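Local structure of amidohydrolase 3 domain-containing protein (Pyrococcus horikoshii, 3IGH) at residues A[188-193]-A[215-220]; A[68-73]-A[229-234]; A[22-27]-A[32-37]; A[8-13]-A[18-23]. The protein is of uncertain specific function but probably hydrolyses carbon-nitrogen bonds other than peptide bonds, as expected of a metal-dependent amidohydrolase. All blocks are in the same frame, centred on the assembly; numbering follows the deposited sequence.

Interaction 1: A[188-193]-A[215-220]; sequences YYIKRA and LRALFY
Ile190 and Ala217 mark the closest approach of two helical turns, one from helix 183-199 and the other from helix 212-223, with their CA atoms 8.0 Å apart. Each turn keeps its own regular backbone bonding, such as Ala193 N to Tyr189 O at 2.9 Å, and no hydrogen bond passes between them. The contact is carried by one methyl group. Ile190 CD1 meets the CB of Ala217 at 3.8 Å and, more loosely, CD2 of Leu218 at 4.2 Å. The longer branch of Ile190 leaves with CG1 anti to the carbonyl carbon (chi1 -67°) and runs on extended (chi2 159°), which carries CD1 across to the other helix. Leu218 comes to it with one branch only, the two side chains crossing at about a right angle. Both helices belong to the outer layer of a TIM barrel, before and after strand 202-210. Leu218 also rests on Phe207 and Val210 of that strand, and Ile190 touches Leu70 of helix 70-78. On the far flank, Phe219 makes an edge-to-face contact with Phe251 of the second subunit. The three touching residues are buried and present only aliphatic carbon to one another, so the small interface of 113 Å² depends on the fit of methyl groups and the exclusion of water, with no directional bond between the two segments.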
loop_
_atom_site.group_PDB
_atom_site.type_symbol
_atom_site.label_atom_id
_atom_site.label_comp_id
_atom_site.label_asym_id
_atom_site.label_seq_id
_atom_site.Cartn_x
_atom_site.Cartn_y
_atom_site.Cartn_z
ATOM N N TYR A 188 18.269 -0.793 9.573
ATOM C CA TYR A 188 18.959 -0.344 10.781
ATOM C C TYR A 188 19.011 1.193 10.871
ATOM O O TYR A 188 18.695 1.760 11.917
ATOM C CB TYR A 188 20.363 -0.959 10.827
ATOM C CG TYR A 188 21.237 -0.466 11.961
ATOM C CD1 TYR A 188 21.166 -1.050 13.222
ATOM C CD2 TYR A 188 22.151 0.568 11.764
ATOM C CE1 TYR A 188 21.971 -0.602 14.267
ATOM C CE2 TYR A 188 22.957 1.024 12.796
ATOM C CZ TYR A 188 22.862 0.435 14.043
ATOM O OH TYR A 188 23.666 0.884 15.062
ATOM N N TYR A 189 19.396 1.850 9.772
ATOM C CA TYR A 189 19.481 3.314 9.743
ATOM C C TYR A 189 18.126 3.986 9.942
ATOM O O TYR A 189 18.015 4.957 10.694
ATOM C CB TYR A 189 20.117 3.805 8.446
ATOM C CG TYR A 189 21.592 3.492 8.311
ATOM C CD1 TYR A 189 22.451 3.568 9.407
ATOM C CD2 TYR A 189 22.133 3.143 7.075
ATOM C CE1 TYR A 189 23.814 3.294 9.276
ATOM C CE2 TYR A 189 23.487 2.862 6.937
ATOM C CZ TYR A 189 24.317 2.936 8.040
ATOM O OH TYR A 189 25.655 2.657 7.900
ATOM N N ILE A 190 17.093 3.457 9.288
ATOM C CA ILE A 190 15.746 4.040 9.407
ATOM C C ILE A 190 15.192 3.842 10.820
ATOM O O ILE A 190 14.573 4.752 11.383
ATOM C CB ILE A 190 14.771 3.503 8.315
ATOM C CG1 ILE A 190 15.215 3.998 6.936
ATOM C CG2 ILE A 190 13.332 3.982 8.578
ATOM C CD1 ILE A 190 14.676 3.162 5.768
ATOM N N LYS A 191 15.429 2.668 11.404
ATOM C CA LYS A 191 15.020 2.428 12.800
ATOM C C LYS A 191 15.705 3.412 13.754
ATOM O O LYS A 191 15.063 3.977 14.635
ATOM C CB LYS A 191 15.304 0.989 13.228
ATOM C CG LYS A 191 14.305 -0.027 12.671
ATOM C CD LYS A 191 14.517 -1.426 13.250
ATOM C CE LYS A 191 13.719 -1.624 14.530
ATOM N NZ LYS A 191 13.731 -3.047 14.968
ATOM N N ARG A 192 16.982 3.639 13.567
ATOM C CA ARG A 192 17.678 4.590 14.377
ATOM C C ARG A 192 17.141 5.998 14.217
ATOM O O ARG A 192 16.914 6.673 15.164
ATOM C CB ARG A 192 19.168 4.506 14.166
ATOM C CG ARG A 192 19.960 5.518 14.908
ATOM C CD ARG A 192 20.719 4.970 16.106
ATOM N NE ARG A 192 21.137 6.031 17.020
ATOM C CZ ARG A 192 20.289 6.834 17.656
ATOM N NH1 ARG A 192 18.979 6.670 17.493
ATOM N NH2 ARG A 192 20.739 7.795 18.453
ATOM N N ALA A 193 16.926 6.409 12.989
ATOM C CA ALA A 193 16.372 7.730 12.708
ATOM C C ALA A 193 14.981 7.954 13.296
ATOM O O ALA A 193 14.743 8.979 13.936
ATOM C CB ALA A 193 16.364 7.998 11.189
ATOM N N LEU A 215 13.417 2.130 -0.082
ATOM C CA LEU A 215 12.034 1.706 -0.296
ATOM C C LEU A 215 11.791 0.262 0.144
ATOM O O LEU A 215 10.796 -0.004 0.811
ATOM C CB LEU A 215 11.570 1.939 -1.741
ATOM C CG LEU A 215 10.074 1.644 -1.997
ATOM C CD1 LEU A 215 9.144 2.445 -1.065
ATOM C CD2 LEU A 215 9.690 1.854 -3.454
ATOM N N ARG A 216 12.702 -0.654 -0.195
ATOM C CA ARG A 216 12.599 -2.047 0.284
ATOM C C ARG A 216 12.563 -2.126 1.812
ATOM O O ARG A 216 11.793 -2.899 2.383
ATOM C CB ARG A 216 13.761 -2.898 -0.226
ATOM C CG ARG A 216 13.734 -3.198 -1.705
ATOM C CD ARG A 216 14.879 -4.157 -2.021
ATOM N NE ARG A 216 14.913 -4.510 -3.428
ATOM C CZ ARG A 216 14.280 -5.557 -3.947
ATOM N NH1 ARG A 216 14.369 -5.798 -5.246
ATOM N NH2 ARG A 216 13.563 -6.361 -3.169
ATOM N N ALA A 217 13.412 -1.330 2.458
ATOM C CA ALA A 217 13.472 -1.252 3.915
ATOM C C ALA A 217 12.158 -0.728 4.499
ATOM O O ALA A 217 11.643 -1.266 5.483
ATOM C CB ALA A 217 14.635 -0.355 4.337
ATOM N N LEU A 218 11.623 0.327 3.892
ATOM C CA LEU A 218 10.350 0.901 4.337
ATOM C C LEU A 218 9.191 -0.091 4.238
ATOM O O LEU A 218 8.401 -0.207 5.182
ATOM C CB LEU A 218 10.024 2.191 3.567
ATOM C CG LEU A 218 10.857 3.445 3.875
ATOM C CD1 LEU A 218 10.559 4.532 2.848
ATOM C CD2 LEU A 218 10.620 3.952 5.313
ATOM N N PHE A 219 9.107 -0.797 3.106
ATOM C CA PHE A 219 8.117 -1.865 2.908
ATOM C C PHE A 219 8.253 -2.959 3.979
ATOM O O PHE A 219 7.260 -3.417 4.530
ATOM C CB PHE A 219 8.247 -2.497 1.509
ATOM C CG PHE A 219 7.604 -1.700 0.398
ATOM C CD1 PHE A 219 6.358 -1.087 0.573
ATOM C CD2 PHE A 219 8.221 -1.606 -0.839
ATOM C CE1 PHE A 219 5.758 -0.361 -0.469
ATOM C CE2 PHE A 219 7.632 -0.890 -1.886
ATOM C CZ PHE A 219 6.398 -0.261 -1.699
ATOM N N TYR A 220 9.489 -3.363 4.266
ATOM C CA TYR A 220 9.765 -4.344 5.320
ATOM C C TYR A 220 9.242 -3.870 6.683
ATOM O O TYR A 220 8.491 -4.580 7.349
ATOM C CB TYR A 220 11.277 -4.629 5.397
ATOM C CG TYR A 220 11.662 -5.482 6.585
ATOM C CD1 TYR A 220 11.490 -6.869 6.558
ATOM C CD2 TYR A 220 12.182 -4.901 7.749
ATOM C CE1 TYR A 220 11.837 -7.657 7.657
ATOM C CE2 TYR A 220 12.521 -5.674 8.849
ATOM C CZ TYR A 220 12.355 -7.054 8.791
ATOM O OH TYR A 220 12.692 -7.819 9.879
#

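Interaction 2: A[68-73]-A[229-234]; sequences LHLDEL and INVFAY. With SO4 (sulfate ion), chain B.
Leu70 points its forked end at two side chains of the segment 229-234, meeting both tip to tip. Its CD1 methyl reaches Ile229 CD1 at 4.0 Å, while CD2 faces the Val231 fork, with CG2 the closer methyl at 3.9 Å. The off-staggered Leu70 chi1 of -136° swings CG toward the strand, and the fork beyond it gives one methyl to each partner. Ile229 sends CG1 into the crowded position between its backbone N and carbonyl carbon (chi1 58°), bringing its terminal methyl toward the leucine. Phe207 of strand 202-210 touches both Leu70 and Val231. The fold is a TIM barrel, and close to this packing His67 and His69 form the His-X-His pair that in amidohydrolases usually binds metal. Here His69, at the N-cap of helix 70-78, instead gives a weak hydrogen bond from NE2 to O1 of a sulfate ion, 3.0 Å away at the ring edge and in its plane. His67, Lys262, His314 and His339 also hold this ion, which probably came from the crystallisation liquor. In the first helical turn, Asp71 OD1 accepts Glu72 N at 2.8 Å, met from above the carboxylate plane, and Leu73 N bonds back to His69 O.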
loop_
_atom_site.group_PDB
_atom_site.type_symbol
_atom_site.label_atom_id
_atom_site.label_comp_id
_atom_site.label_asym_id
_atom_site.label_seq_id
_atom_site.Cartn_x
_atom_site.Cartn_y
_atom_site.Cartn_z
ATOM N N LEU A 68 12.862 15.558 5.124
ATOM C CA LEU A 68 14.125 15.065 5.652
ATOM C C LEU A 68 14.557 13.774 4.961
ATOM O O LEU A 68 13.824 13.217 4.140
ATOM C CB LEU A 68 14.075 14.909 7.189
ATOM C CG LEU A 68 12.926 14.176 7.883
ATOM C CD1 LEU A 68 12.833 12.691 7.482
ATOM C CD2 LEU A 68 13.122 14.297 9.377
ATOM N N HIS A 69 15.742 13.301 5.324
ATOM C CA HIS A 69 16.313 12.093 4.763
ATOM C C HIS A 69 16.501 11.109 5.899
ATOM O O HIS A 69 17.486 11.172 6.630
ATOM C CB HIS A 69 17.660 12.401 4.118
ATOM C CG HIS A 69 17.607 13.488 3.091
ATOM N ND1 HIS A 69 17.348 13.242 1.760
ATOM C CD2 HIS A 69 17.793 14.824 3.199
ATOM C CE1 HIS A 69 17.366 14.383 1.092
ATOM N NE2 HIS A 69 17.629 15.360 1.943
ATOM N N LEU A 70 15.540 10.203 6.037
ATOM C CA LEU A 70 15.477 9.258 7.139
ATOM C C LEU A 70 16.692 8.333 7.141
ATOM O O LEU A 70 17.290 8.095 8.186
ATOM C CB LEU A 70 14.170 8.461 7.020
ATOM C CG LEU A 70 13.234 8.135 8.176
ATOM C CD1 LEU A 70 13.062 9.280 9.154
ATOM C CD2 LEU A 70 11.870 7.726 7.627
ATOM N N ASP A 71 17.078 7.844 5.964
ATOM C CA ASP A 71 18.234 6.951 5.859
ATOM C C ASP A 71 19.553 7.670 6.197
ATOM O O ASP A 71 20.387 7.138 6.936
ATOM C CB ASP A 71 18.298 6.282 4.480
ATOM C CG ASP A 71 18.266 7.281 3.314
ATOM O OD1 ASP A 71 17.963 8.490 3.493
ATOM O OD2 ASP A 71 18.546 6.839 2.191
ATOM N N GLU A 72 19.714 8.888 5.682
ATOM C CA GLU A 72 20.906 9.684 5.949
ATOM C C GLU A 72 20.983 10.113 7.409
ATOM O O GLU A 72 22.072 10.215 7.954
ATOM C CB GLU A 72 20.968 10.893 5.035
ATOM C CG GLU A 72 21.240 10.548 3.575
ATOM C CD GLU A 72 21.136 11.759 2.650
ATOM O OE1 GLU A 72 21.090 12.908 3.147
ATOM O OE2 GLU A 72 21.099 11.558 1.419
ATOM N N LEU A 73 19.834 10.352 8.038
ATOM C CA LEU A 73 19.813 10.708 9.456
ATOM C C LEU A 73 20.318 9.530 10.295
ATOM O O LEU A 73 21.135 9.707 11.196
ATOM C CB LEU A 73 18.415 11.143 9.917
ATOM C CG LEU A 73 18.205 11.377 11.425
ATOM C CD1 LEU A 73 19.185 12.406 11.989
ATOM C CD2 LEU A 73 16.742 11.790 11.727
ATOM N N ILE A 229 6.670 5.931 13.079
ATOM C CA ILE A 229 6.252 7.273 12.678
ATOM C C ILE A 229 5.575 7.187 11.302
ATOM O O ILE A 229 5.807 6.237 10.551
ATOM C CB ILE A 229 7.465 8.264 12.591
ATOM C CG1 ILE A 229 8.524 7.752 11.602
ATOM C CG2 ILE A 229 8.058 8.542 13.995
ATOM C CD1 ILE A 229 9.642 8.759 11.232
ATOM N N ASN A 230 4.742 8.173 10.982
ATOM C CA ASN A 230 4.159 8.274 9.649
ATOM C C ASN A 230 5.211 8.728 8.644
ATOM O O ASN A 230 5.928 9.700 8.876
ATOM C CB ASN A 230 2.954 9.222 9.649
ATOM C CG ASN A 230 1.913 8.833 10.685
ATOM O OD1 ASN A 230 1.442 7.692 10.707
ATOM N ND2 ASN A 230 1.559 9.775 11.556
ATOM N N VAL A 231 5.332 7.987 7.548
ATOM C CA VAL A 231 6.343 8.270 6.539
ATOM C C VAL A 231 5.669 8.498 5.189
ATOM O O VAL A 231 5.036 7.594 4.645
ATOM C CB VAL A 231 7.374 7.119 6.431
ATOM C CG1 VAL A 231 8.404 7.408 5.324
ATOM C CG2 VAL A 231 8.074 6.878 7.775
ATOM N N PHE A 232 5.822 9.704 4.651
ATOM C CA PHE A 232 5.349 10.017 3.309
ATOM C C PHE A 232 6.560 9.973 2.366
ATOM O O PHE A 232 7.382 10.899 2.334
ATOM C CB PHE A 232 4.606 11.369 3.302
ATOM C CG PHE A 232 3.308 11.333 4.074
ATOM C CD1 PHE A 232 2.094 11.153 3.407
ATOM C CD2 PHE A 232 3.301 11.408 5.477
ATOM C CE1 PHE A 232 0.893 11.068 4.115
ATOM C CE2 PHE A 232 2.103 11.331 6.199
ATOM C CZ PHE A 232 0.896 11.156 5.512
ATOM N N ALA A 233 6.671 8.878 1.618
ATOM C CA ALA A 233 7.847 8.607 0.787
ATOM C C ALA A 233 7.807 9.344 -0.543
ATOM O O ALA A 233 6.891 9.161 -1.339
ATOM C CB ALA A 233 8.012 7.109 0.551
ATOM N N TYR A 234 8.813 10.179 -0.768
ATOM C CA TYR A 234 9.007 10.806 -2.072
ATOM C C TYR A 234 10.204 10.146 -2.722
ATOM O O TYR A 234 11.350 10.343 -2.305
ATOM C CB TYR A 234 9.195 12.320 -1.935
ATOM C CG TYR A 234 7.907 13.074 -1.662
ATOM C CD1 TYR A 234 7.290 13.019 -0.407
ATOM C CD2 TYR A 234 7.320 13.873 -2.654
ATOM C CE1 TYR A 234 6.103 13.718 -0.154
ATOM C CE2 TYR A 234 6.127 14.586 -2.404
ATOM C CZ TYR A 234 5.534 14.496 -1.149
ATOM O OH TYR A 234 4.378 15.187 -0.877
HETATM S S SO4 B . 17.472 18.540 -0.840
HETATM O O1 SO4 B . 17.013 17.307 -0.233
HETATM O O2 SO4 B . 17.929 19.441 0.207
HETATM O O3 SO4 B . 18.600 18.251 -1.715
HETATM O O4 SO4 B . 16.362 19.164 -1.569
#

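Interaction 3: A[22-27]-A[32-37]; sequences SGLVIS and IYAGDS
Val25 faces Tyr33 and Ile32 in a tight antiparallel hairpin whose strand axes lie 4.7 Å apart at 172°. Backbone bonds make the frame: Gly35 N to Gly23 O at 2.9 Å, Val25 N to Tyr33 O at 2.8 Å, and Ile32 N to Val25 O, also 2.8 Å. Two classic beta bulges interrupt it, Ser22 and Gly23 both facing Gly35, and Ile32 and Tyr33 both facing Val25. In the first, Gly35 O takes Ser22 N at 3.1 Å and a weak, strongly bent bond from Gly23 N. Across the strands the polar side-chain bond comes from Ser22, whose OG sits between its backbone N and carbonyl carbon (chi1 55°) and accepts Ser37 N at 2.9 Å. A water joins this hydroxyl to Asp36 OD1. With an alanine in place of Ser22, the Ser37 amide at the start of helix 37-47 would probably be left without this acceptor and the water without its hydroxyl partner. Apolar contacts divide between the sheet faces. Val25 CG1 meets Ile32 CG1 at 3.7 Å and Val25 CG2 lies on Tyr33 CB, while Leu24 CD2 touches Ala34 CB on the other face. Helix 37-47 covers the Val25 and Tyr33 face with Val39, Ala40, Ile43 and Val44; strand 3-7 pairs with strand 23-27, and Ser27 and Ile32 pack reciprocally on Ile32 and Ser27 of the second subunit.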
loop_
_atom_site.group_PDB
_atom_site.type_symbol
_atom_site.label_atom_id
_atom_site.label_comp_id
_atom_site.label_asym_id
_atom_site.label_seq_id
_atom_site.Cartn_x
_atom_site.Cartn_y
_atom_site.Cartn_z
ATOM N N SER A 22 -10.465 20.628 26.831
ATOM C CA SER A 22 -10.022 19.988 28.063
ATOM C C SER A 22 -10.103 18.463 27.995
ATOM O O SER A 22 -9.609 17.770 28.889
ATOM C CB SER A 22 -10.793 20.534 29.280
ATOM O OG SER A 22 -12.195 20.416 29.101
ATOM N N GLY A 23 -10.699 17.943 26.923
ATOM C CA GLY A 23 -10.860 16.503 26.774
ATOM C C GLY A 23 -10.820 16.012 25.340
ATOM O O GLY A 23 -11.382 16.644 24.449
ATOM N N LEU A 24 -10.142 14.883 25.136
ATOM C CA LEU A 24 -10.099 14.195 23.844
ATOM C C LEU A 24 -10.576 12.765 24.004
ATOM O O LEU A 24 -10.291 12.134 25.015
ATOM C CB LEU A 24 -8.669 14.134 23.290
ATOM C CG LEU A 24 -7.991 15.264 22.522
ATOM C CD1 LEU A 24 -6.671 14.746 21.968
ATOM C CD2 LEU A 24 -8.853 15.794 21.394
ATOM N N VAL A 25 -11.291 12.253 23.005
ATOM C CA VAL A 25 -11.550 10.813 22.923
ATOM C C VAL A 25 -10.875 10.263 21.680
ATOM O O VAL A 25 -11.046 10.806 20.590
ATOM C CB VAL A 25 -13.061 10.462 22.903
ATOM C CG1 VAL A 25 -13.252 8.952 22.936
ATOM C CG2 VAL A 25 -13.770 11.082 24.090
ATOM N N ILE A 26 -10.104 9.194 21.859
ATOM C CA ILE A 26 -9.359 8.574 20.773
ATOM C C ILE A 26 -9.837 7.144 20.538
ATOM O O ILE A 26 -9.920 6.337 21.470
ATOM C CB ILE A 26 -7.831 8.573 21.050
ATOM C CG1 ILE A 26 -7.317 10.006 21.237
ATOM C CG2 ILE A 26 -7.060 7.868 19.922
ATOM C CD1 ILE A 26 -6.075 10.083 22.090
ATOM N N SER A 27 -10.152 6.848 19.283
ATOM C CA SER A 27 -10.512 5.504 18.866
ATOM C C SER A 27 -9.633 5.068 17.701
ATOM O O SER A 27 -9.649 5.724 16.654
ATOM C CB SER A 27 -11.977 5.475 18.436
ATOM O OG SER A 27 -12.314 4.197 17.935
ATOM N N ILE A 32 -12.030 11.273 18.018
ATOM C CA ILE A 32 -13.469 11.204 17.702
ATOM C C ILE A 32 -14.328 12.219 18.455
ATOM O O ILE A 32 -15.455 12.530 18.047
ATOM C CB ILE A 32 -14.025 9.771 17.833
ATOM C CG1 ILE A 32 -13.814 9.218 19.239
ATOM C CG2 ILE A 32 -13.356 8.863 16.816
ATOM C CD1 ILE A 32 -14.736 8.062 19.573
ATOM N N TYR A 33 -13.779 12.739 19.549
ATOM C CA TYR A 33 -14.367 13.849 20.275
ATOM C C TYR A 33 -13.256 14.766 20.795
ATOM O O TYR A 33 -12.239 14.293 21.294
ATOM C CB TYR A 33 -15.255 13.350 21.430
ATOM C CG TYR A 33 -15.824 14.466 22.286
ATOM C CD1 TYR A 33 -16.922 15.213 21.854
ATOM C CD2 TYR A 33 -15.257 14.781 23.522
ATOM C CE1 TYR A 33 -17.436 16.247 22.629
ATOM C CE2 TYR A 33 -15.763 15.808 24.304
ATOM C CZ TYR A 33 -16.849 16.538 23.852
ATOM O OH TYR A 33 -17.348 17.558 24.630
ATOM N N ALA A 34 -13.461 16.071 20.636
ATOM C CA ALA A 34 -12.604 17.094 21.230
ATOM C C ALA A 34 -13.529 18.105 21.887
ATOM O O ALA A 34 -14.343 18.729 21.202
ATOM C CB ALA A 34 -11.754 17.785 20.154
ATOM N N GLY A 35 -13.416 18.257 23.205
ATOM C CA GLY A 35 -14.268 19.193 23.934
ATOM C C GLY A 35 -14.085 19.144 25.436
ATOM O O GLY A 35 -12.952 19.092 25.934
ATOM N N ASP A 36 -15.212 19.157 26.151
ATOM C CA ASP A 36 -15.214 19.169 27.610
ATOM C C ASP A 36 -14.684 17.863 28.189
ATOM O O ASP A 36 -15.034 16.781 27.716
ATOM C CB ASP A 36 -16.621 19.464 28.143
ATOM C CG ASP A 36 -17.036 20.915 27.940
ATOM O OD1 ASP A 36 -16.153 21.789 27.787
ATOM O OD2 ASP A 36 -18.256 21.186 27.943
ATOM N N SER A 37 -13.843 17.988 29.213
ATOM C CA SER A 37 -13.206 16.874 29.906
ATOM C C SER A 37 -14.193 15.864 30.512
ATOM O O SER A 37 -13.954 14.653 30.461
ATOM C CB SER A 37 -12.274 17.431 30.987
ATOM O OG SER A 37 -11.635 16.401 31.712
HETATM O O HOH W 1 -13.250 22.206 26.771
#

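Interaction 4: A[8-13]-A[18-23]; sequences NGTIYT and LKKVSG. With SO4 (sulfate ion), chain N.
Ile11 and Val21 form the hydrogen-bonded pair of an antiparallel hairpin whose strand segments, 10-13 and 19-21, approach to 4.6 Å and are twisted to 143°. Ile11 N reaches Val21 O at 2.9 Å, Val21 N returns to Ile11 O at 2.8 Å, and Thr13 N adds a third bond to Lys19 O at 2.9 Å. On one face Tyr12 and Lys20 lie side by side, pointing the same way, with Lys20 CG 3.6 Å from Tyr12 CE1. Leu18 CD1 comes obliquely from the other side of the ring plane, 3.7 Å from Tyr12 CD1. A bend at chi3 (71°) turns the end of Lys20, whose CE touches Thr10 CG2 and whose NZ is weakly bonded to a water also held by Tyr12 OH. That hydroxyl has a further weak bond to Asp473. With an alanine at Tyr12, the aliphatic parts of Lys20 and Leu18 would probably lose the ring they lie against, and Asp473 and the water their hydroxyl partner. Around Ile11 and Val21, the Thr13 and Val21 side chains cross at about a right angle, CG2 to CG2 3.7 Å, and Ile11 CD1 lies against the Ser22-Gly23 peptide. Strand 58-68 flanks the other edge of strand 10-14, bonding to Thr10 and Tyr12. Beyond the ring, Leu18 N donates at 2.9 Å to O3 of a sulfate probably from the crystallisation liquor, which Lys437 also holds. Three backbone bonds thus set the register, while the exposed Lys20 packs through its methylenes on the Tyr12 ring and turns its ammonium to water.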
loop_
_atom_site.group_PDB
_atom_site.type_symbol
_atom_site.label_atom_id
_atom_site.label_comp_id
_atom_site.label_asym_id
_atom_site.label_seq_id
_atom_site.Cartn_x
_atom_site.Cartn_y
_atom_site.Cartn_z
ATOM N N ASN A 8 -8.675 16.262 31.867
ATOM C CA ASN A 8 -8.100 17.105 32.932
ATOM C C ASN A 8 -6.737 17.686 32.536
ATOM O O ASN A 8 -5.721 17.511 33.225
ATOM C CB ASN A 8 -8.046 16.348 34.273
ATOM C CG ASN A 8 -7.684 17.248 35.449
ATOM O OD1 ASN A 8 -8.221 18.347 35.599
ATOM N ND2 ASN A 8 -6.757 16.782 36.282
ATOM N N GLY A 9 -6.732 18.343 31.385
ATOM C CA GLY A 9 -5.526 18.948 30.851
ATOM C C GLY A 9 -5.884 20.012 29.852
ATOM O O GLY A 9 -7.061 20.276 29.608
ATOM N N THR A 10 -4.864 20.633 29.275
ATOM C CA THR A 10 -5.080 21.674 28.288
ATOM C C THR A 10 -4.592 21.149 26.948
ATOM O O THR A 10 -3.388 20.972 26.727
ATOM C CB THR A 10 -4.358 22.972 28.680
ATOM O OG1 THR A 10 -4.913 23.469 29.904
ATOM C CG2 THR A 10 -4.506 24.029 27.599
ATOM N N ILE A 11 -5.545 20.890 26.064
ATOM C CA ILE A 11 -5.244 20.267 24.784
ATOM C C ILE A 11 -5.438 21.286 23.682
ATOM O O ILE A 11 -6.549 21.752 23.458
ATOM C CB ILE A 11 -6.149 19.038 24.532
ATOM C CG1 ILE A 11 -5.964 18.014 25.659
ATOM C CG2 ILE A 11 -5.839 18.414 23.163
ATOM C CD1 ILE A 11 -7.230 17.309 26.062
ATOM N N TYR A 12 -4.346 21.639 23.007
ATOM C CA TYR A 12 -4.419 22.492 21.816
ATOM C C TYR A 12 -4.762 21.615 20.621
ATOM O O TYR A 12 -4.027 20.682 20.311
ATOM C CB TYR A 12 -3.083 23.205 21.573
ATOM C CG TYR A 12 -2.778 24.282 22.589
ATOM C CD1 TYR A 12 -3.257 25.575 22.416
ATOM C CD2 TYR A 12 -2.023 24.005 23.729
ATOM C CE1 TYR A 12 -2.990 26.571 23.345
ATOM C CE2 TYR A 12 -1.752 24.996 24.667
ATOM C CZ TYR A 12 -2.240 26.278 24.466
ATOM O OH TYR A 12 -1.987 27.277 25.382
ATOM N N THR A 13 -5.880 21.906 19.966
ATOM C CA THR A 13 -6.313 21.111 18.824
ATOM C C THR A 13 -5.940 21.775 17.514
ATOM O O THR A 13 -5.892 21.116 16.482
ATOM C CB THR A 13 -7.840 20.840 18.822
ATOM O OG1 THR A 13 -8.552 22.060 18.575
ATOM C CG2 THR A 13 -8.292 20.221 20.147
ATOM N N LEU A 18 -6.468 29.513 16.891
ATOM C CA LEU A 18 -6.158 28.891 18.168
ATOM C C LEU A 18 -7.415 28.266 18.772
ATOM O O LEU A 18 -8.412 28.955 18.986
ATOM C CB LEU A 18 -5.526 29.897 19.129
ATOM C CG LEU A 18 -5.010 29.304 20.443
ATOM C CD1 LEU A 18 -3.719 28.514 20.232
ATOM C CD2 LEU A 18 -4.798 30.413 21.449
ATOM N N LYS A 19 -7.374 26.952 18.998
ATOM C CA LYS A 19 -8.474 26.234 19.653
ATOM C C LYS A 19 -7.935 25.329 20.757
ATOM O O LYS A 19 -6.996 24.552 20.535
ATOM C CB LYS A 19 -9.277 25.386 18.659
ATOM C CG LYS A 19 -9.892 26.124 17.485
ATOM C CD LYS A 19 -10.891 25.225 16.753
ATOM C CE LYS A 19 -11.236 25.755 15.361
ATOM N NZ LYS A 19 -11.989 27.044 15.384
ATOM N N LYS A 20 -8.522 25.442 21.948
ATOM C CA LYS A 20 -8.156 24.594 23.081
ATOM C C LYS A 20 -9.377 23.861 23.615
ATOM O O LYS A 20 -10.487 24.403 23.623
ATOM C CB LYS A 20 -7.555 25.401 24.234
ATOM C CG LYS A 20 -6.579 26.486 23.856
ATOM C CD LYS A 20 -6.609 27.608 24.885
ATOM C CE LYS A 20 -5.978 27.205 26.213
ATOM N NZ LYS A 20 -6.063 28.293 27.227
ATOM N N VAL A 21 -9.164 22.623 24.057
ATOM C CA VAL A 21 -10.195 21.853 24.749
ATOM C C VAL A 21 -9.606 21.235 26.016
ATOM O O VAL A 21 -8.392 21.309 26.248
ATOM C CB VAL A 21 -10.826 20.744 23.849
ATOM C CG1 VAL A 21 -11.455 21.338 22.590
ATOM C CG2 VAL A 21 -9.807 19.651 23.504
ATOM N N SER A 22 -10.465 20.628 26.831
ATOM C CA SER A 22 -10.022 19.988 28.063
ATOM C C SER A 22 -10.103 18.463 27.995
ATOM O O SER A 22 -9.609 17.770 28.889
ATOM C CB SER A 22 -10.793 20.534 29.280
ATOM O OG SER A 22 -12.195 20.416 29.101
ATOM N N GLY A 23 -10.699 17.943 26.923
ATOM C CA GLY A 23 -10.860 16.503 26.774
ATOM C C GLY A 23 -10.820 16.012 25.340
ATOM O O GLY A 23 -11.382 16.644 24.449
HETATM S S SO4 N . -7.095 33.084 16.409
HETATM O O1 SO4 N . -7.439 34.314 17.118
HETATM O O2 SO4 N . -5.714 32.731 16.717
HETATM O O3 SO4 N . -7.980 32.014 16.852
HETATM O O4 SO4 N . -7.250 33.283 14.969
HETATM O O HOH W 2 -3.046 27.358 28.288
#

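Interactions 1 and 2 belong to the buried barrel and touch each other, through Ala193 on Leu70 and Leu218 on Val231; both rest on a few methyl groups, with no hydrogen bond across either, although interaction 2 borders the sulfate site. Interactions 3 and 4 lie far off, with centres about 30 Å or more from those two, in successive hairpins that share Ser22 and Gly23. There backbone hydrogen bonds do most of the work and the buried areas are four to five times larger, yet the side chains are more exposed. Ser37 OG, bonded to Asn8 N, ties the two hairpins together. Interactions 1 and 3 also reach the second subunit.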